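Local structure of arylesterase (5L2P) at residues Y67-R72 and I100-C105. The protein hydrolyses aromatic esters, p-nitrophenyl fatty acid esters and aryl dialkyl phosphates such as paraoxon, as a serine esterase of the GDXG lipolytic family. Residues are numbered along the deposited sequence; the frame is centred on the assembly and turned at random.
Sequences YSPIKR and ILSNSC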
loop_
_atom_site.group_PDB
_atom_site.type_symbol
_atom_site.label_atom_id
_atom_site.label_comp_id
_atom_site.label_asym_id
_atom_site.label_seq_id
_atom_site.Cartn_x
_atom_site.Cartn_y
_atom_site.Cartn_z
ATOM N N TYR A 67 9.386 -22.858 -32.337
ATOM C CA TYR A 67 8.531 -21.947 -33.103
ATOM C C TYR A 67 9.362 -21.051 -33.980
ATOM O O TYR A 67 10.266 -20.416 -33.497
ATOM C CB TYR A 67 7.695 -21.087 -32.185
ATOM C CG TYR A 67 6.779 -21.831 -31.255
ATOM C CD1 TYR A 67 7.251 -22.438 -30.097
ATOM C CD2 TYR A 67 5.444 -21.906 -31.503
ATOM C CE1 TYR A 67 6.383 -23.117 -29.240
ATOM C CE2 TYR A 67 4.587 -22.602 -30.675
ATOM C CZ TYR A 67 5.065 -23.189 -29.539
ATOM O OH TYR A 67 4.233 -23.819 -28.661
ATOM N N SER A 68 9.040 -20.992 -35.269
ATOM C CA SER A 68 9.652 -20.037 -36.167
ATOM C C SER A 68 8.647 -18.955 -36.476
ATOM O O SER A 68 7.518 -19.275 -36.790
ATOM C CB SER A 68 10.045 -20.695 -37.467
ATOM O OG SER A 68 10.885 -21.786 -37.236
ATOM N N PRO A 69 9.056 -17.668 -36.386
ATOM C CA PRO A 69 8.106 -16.574 -36.557
ATOM C C PRO A 69 7.639 -16.408 -37.994
ATOM O O PRO A 69 8.246 -16.937 -38.900
ATOM C CB PRO A 69 8.909 -15.345 -36.103
ATOM C CG PRO A 69 10.304 -15.686 -36.421
ATOM C CD PRO A 69 10.416 -17.162 -36.145
ATOM N N ILE A 70 6.547 -15.682 -38.182
ATOM C CA ILE A 70 6.053 -15.319 -39.504
ATOM C C ILE A 70 7.128 -14.571 -40.268
ATOM O O ILE A 70 7.358 -14.837 -41.436
ATOM C CB ILE A 70 4.794 -14.404 -39.415
ATOM C CG1 ILE A 70 3.593 -15.171 -38.868
ATOM C CG2 ILE A 70 4.411 -13.845 -40.772
ATOM C CD1 ILE A 70 3.035 -16.244 -39.799
ATOM N N LYS A 71 7.762 -13.610 -39.598
ATOM C CA LYS A 71 8.871 -12.836 -40.166
ATOM C C LYS A 71 10.031 -12.907 -39.181
ATOM O O LYS A 71 9.912 -12.439 -38.038
ATOM C CB LYS A 71 8.482 -11.356 -40.403
ATOM C CG LYS A 71 7.027 -11.135 -40.819
ATOM C CD LYS A 71 6.797 -9.882 -41.694
ATOM C CE LYS A 71 5.495 -9.927 -42.523
ATOM N NZ LYS A 71 4.248 -9.605 -41.743
ATOM N N ARG A 72 11.155 -13.463 -39.625
ATOM C CA ARG A 72 12.343 -13.571 -38.794
ATOM C C ARG A 72 13.339 -12.468 -39.146
ATOM O O ARG A 72 13.850 -12.452 -40.240
ATOM C CB ARG A 72 12.980 -14.931 -39.010
ATOM C CG ARG A 72 13.985 -15.332 -37.952
ATOM C CD ARG A 72 14.609 -16.679 -38.260
ATOM N NE ARG A 72 15.612 -17.001 -37.252
ATOM C CZ ARG A 72 16.295 -18.133 -37.178
ATOM N NH1 ARG A 72 16.083 -19.094 -38.059
ATOM N NH2 ARG A 72 17.206 -18.300 -36.216
ATOM N N ILE A 100 2.566 -15.773 -30.091
ATOM C CA ILE A 100 2.573 -14.312 -30.025
ATOM C C ILE A 100 3.978 -13.798 -29.693
ATOM O O ILE A 100 4.422 -12.780 -30.241
ATOM C CB ILE A 100 1.589 -13.783 -28.990
ATOM C CG1 ILE A 100 0.154 -14.138 -29.384
ATOM C CG2 ILE A 100 1.688 -12.267 -28.861
ATOM C CD1 ILE A 100 -0.825 -14.044 -28.221
ATOM N N LEU A 101 4.690 -14.504 -28.814
ATOM C CA LEU A 101 6.004 -14.057 -28.377
ATOM C C LEU A 101 7.012 -14.112 -29.508
ATOM O O LEU A 101 7.801 -13.158 -29.720
ATOM C CB LEU A 101 6.490 -14.879 -27.175
ATOM C CG LEU A 101 7.840 -14.451 -26.553
ATOM C CD1 LEU A 101 7.820 -13.054 -25.947
ATOM C CD2 LEU A 101 8.199 -15.490 -25.520
ATOM N N SER A 102 6.971 -15.219 -30.226
ATOM C CA SER A 102 7.815 -15.438 -31.402
ATOM C C SER A 102 7.610 -14.358 -32.469
ATOM O O SER A 102 8.561 -13.837 -33.020
ATOM C CB SER A 102 7.517 -16.833 -31.995
ATOM O OG SER A 102 8.366 -17.135 -33.099
ATOM N N ASN A 103 6.357 -14.045 -32.766
ATOM C CA ASN A 103 6.037 -13.062 -33.797
ATOM C C ASN A 103 6.434 -11.660 -33.389
ATOM O O ASN A 103 6.876 -10.888 -34.212
ATOM C CB ASN A 103 4.547 -13.110 -34.129
ATOM C CG ASN A 103 4.153 -14.373 -34.900
ATOM O OD1 ASN A 103 4.981 -14.996 -35.547
ATOM N ND2 ASN A 103 2.879 -14.740 -34.837
ATOM N N SER A 104 6.272 -11.342 -32.101
ATOM C CA SER A 104 6.610 -10.022 -31.566
ATOM C C SER A 104 8.119 -9.841 -31.508
ATOM O O SER A 104 8.637 -8.796 -31.874
ATOM C CB SER A 104 6.075 -9.869 -30.162
ATOM O OG SER A 104 4.674 -9.917 -30.148
ATOM N N CYS A 105 8.815 -10.868 -31.020
ATOM C CA CYS A 105 10.280 -10.884 -31.006
ATOM C C CYS A 105 10.880 -10.956 -32.402
ATOM O O CYS A 105 12.005 -10.500 -32.614
ATOM C CB CYS A 105 10.791 -12.102 -30.234
ATOM S SG CYS A 105 10.500 -11.989 -28.468
#
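Ser102 and Asn103, on the last turns of helix 95-105, carry this contact with the chain that leaves strand 61-68. Ser102 comes first and points at Pro69. With Ser102 OG anti to the backbone N (chi1 -177°), the hydroxyl is turned to the proline ring, and Ser102 OG comes 3.5 Å from Pro69 CB. The ring nitrogen of Pro69 carries no hydrogen to offer this hydroxyl, which bonds instead to the backbone oxygen of Cys107. Pro69 CB also rests on the helix backbone, 3.4 Å from Ser102 O. Tyr67 adds its CB, 4.1 Å from Ser102 OG, while its ring leads away and its OH bonds to Asp95 earlier in the helix.

Asn103 follows and makes the hydrogen bond across the contact. Asn103 OD1 accepts from Ile70 N at 3.1 Å. The bond is nearly straight at the hydrogen (171°), though the donor sits 27° out of the carbonyl plane. The Ile70 side chain lies by the same amide, with Ile70 CG1 3.6 Å from Asn103 OD1. On the other branch, ND2 bonds to Pro46 O, which should hold the amide against turning over. With an alanine here, Ile70 N and Pro46 O would probably both lose their partner, and the turn after the strand would be less firmly tied to the helix.

At the helix end, Cys105 O accepts a hydrogen bond from Asn74 ND2, in the loop that continues from 67-72. Away from the proposed catalytic residues, the contact joins the end of strand 61-68, next to the edge strand 49-56, to helix 95-105 flanking the central sheet, the layered architecture of the alpha/beta hydrolase fold.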